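Local coordinates for protein ORF48 (Lactococcus phage TP901-1, PDB 3UH8) that is a phage baseplate protein with an immunoglobulin-like N-terminal domain and probably has a structural part in the assembly used for host adhesion, at residues 34-37 / 42-45. Residues are numbered along the deposited sequence; the frame is centred on the assembly and turned at random.
Sequences AQIV and PKNF
The carbonyl oxygen of Ile36 takes two donors from the chain as it returns: the amide of Lys43, with N 3.0 Å from Ile36 O, and the weaker C-H of Pro42, whose CA lies 3.3 Å from the same oxygen. The amide hydrogen bond is moderately bent, 151° at the hydrogen, and Lys43 N stands well above the carbonyl plane, about 52° out of it. Val37 and Pro42 form an antiparallel non-hydrogen-bonded pair, and the bond from Lys43 N to Ile36 O is the regular one that flanks it.

On the face of the strand carrying Ile36, its two branches are shared between two partners. CG2 lies anti to the backbone N and packs on the root of Lys43, 3.8 Å from its CB. CG1 sits beside the backbone N (chi1 -47°) and meets the ring of Phe45 obliquely at CE2, 3.7 Å away, the two side chains crossing at nearly a right angle. Phe45 is buried; its ring also meets that of Phe100 and touches Phe112. Lys43 bends at chi2 and leads its amine away from Ile36, to a salt bridge with Glu38, while a cation-pi contact joins it to Phe112.

On the other face, the amide end of Gln35 reaches the proline ring, NE2 coming within 4.0 Å of Pro42 CG, and Val37 CG2 lies 3.9 Å from Pro42 N. Gln35 and Val37 also rest on strand 2-9, while Pro42 is exposed; the face of Ile36 joins the hydrophobic core. The arrangement is that of a beta hairpin, strand 30-38 turning back through the short strand 41-42, whose continuing loop lays an aromatic residue into the core of this immunoglobulin-like, all-beta domain.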
loop_
_atom_site.group_PDB
_atom_site.type_symbol
_atom_site.label_atom_id
_atom_site.label_comp_id
_atom_site.label_asym_id
_atom_site.label_seq_id
_atom_site.Cartn_x
_atom_site.Cartn_y
_atom_site.Cartn_z
ATOM N N ALA A 34 4.499 2.107 4.957
ATOM C CA ALA A 34 4.908 0.724 4.724
ATOM C C ALA A 34 6.390 0.523 4.445
ATOM O O ALA A 34 6.974 1.245 3.638
ATOM C CB ALA A 34 4.066 0.099 3.620
ATOM N N GLN A 35 6.990 -0.479 5.117
ATOM C CA GLN A 35 8.382 -0.888 4.922
ATOM C C GLN A 35 8.353 -2.081 3.950
ATOM O O GLN A 35 7.788 -3.124 4.282
ATOM C CB GLN A 35 9.043 -1.262 6.271
ATOM C CG GLN A 35 10.398 -1.955 6.123
ATOM C CD GLN A 35 11.556 -1.022 6.325
ATOM O OE1 GLN A 35 11.920 -0.690 7.458
ATOM N NE2 GLN A 35 12.188 -0.612 5.235
ATOM N N ILE A 36 8.871 -1.902 2.725
ATOM C CA ILE A 36 8.919 -2.956 1.718
ATOM C C ILE A 36 10.084 -3.892 2.045
ATOM O O ILE A 36 11.193 -3.453 2.355
ATOM C CB ILE A 36 8.917 -2.408 0.271
ATOM C CG1 ILE A 36 7.834 -1.311 0.065
ATOM C CG2 ILE A 36 8.767 -3.514 -0.758
ATOM C CD1 ILE A 36 6.315 -1.636 0.505
ATOM N N VAL A 37 9.769 -5.177 2.053
ATOM C CA VAL A 37 10.693 -6.231 2.425
ATOM C C VAL A 37 10.733 -7.357 1.391
ATOM O O VAL A 37 9.716 -7.698 0.788
ATOM C CB VAL A 37 10.408 -6.671 3.893
ATOM C CG1 VAL A 37 10.293 -8.180 4.059
ATOM C CG2 VAL A 37 11.441 -6.089 4.852
ATOM N N PRO A 42 14.978 -4.936 3.740
ATOM C CA PRO A 42 14.427 -3.877 2.871
ATOM C C PRO A 42 14.638 -4.071 1.375
ATOM O O PRO A 42 15.685 -4.568 0.951
ATOM C CB PRO A 42 15.106 -2.608 3.384
ATOM C CG PRO A 42 15.419 -2.904 4.799
ATOM C CD PRO A 42 15.789 -4.354 4.830
ATOM N N LYS A 43 13.619 -3.696 0.586
ATOM C CA LYS A 43 13.638 -3.815 -0.867
ATOM C C LYS A 43 13.837 -2.474 -1.542
ATOM O O LYS A 43 13.035 -1.549 -1.363
ATOM C CB LYS A 43 12.373 -4.525 -1.388
ATOM C CG LYS A 43 12.195 -4.429 -2.903
ATOM C CD LYS A 43 12.500 -5.729 -3.603
ATOM C CE LYS A 43 12.972 -5.522 -5.021
ATOM N NZ LYS A 43 12.914 -6.779 -5.812
ATOM N N ASN A 44 14.912 -2.378 -2.326
ATOM C CA ASN A 44 15.239 -1.206 -3.119
ATOM C C ASN A 44 14.290 -1.175 -4.313
ATOM O O ASN A 44 14.181 -2.174 -5.038
ATOM C CB ASN A 44 16.692 -1.296 -3.615
ATOM C CG ASN A 44 17.663 -0.391 -2.907
ATOM O OD1 ASN A 44 17.950 -0.547 -1.715
ATOM N ND2 ASN A 44 18.291 0.486 -3.661
ATOM N N PHE A 45 13.580 -0.065 -4.521
ATOM C CA PHE A 45 12.705 0.068 -5.678
ATOM C C PHE A 45 13.034 1.354 -6.434
ATOM O O PHE A 45 12.154 2.043 -6.949
ATOM C CB PHE A 45 11.209 -0.137 -5.341
ATOM C CG PHE A 45 10.640 0.680 -4.206
ATOM C CD1 PHE A 45 10.056 1.919 -4.443
ATOM C CD2 PHE A 45 10.617 0.179 -2.911
ATOM C CE1 PHE A 45 9.493 2.658 -3.397
ATOM C CE2 PHE A 45 10.059 0.921 -1.865
ATOM C CZ PHE A 45 9.503 2.156 -2.114
#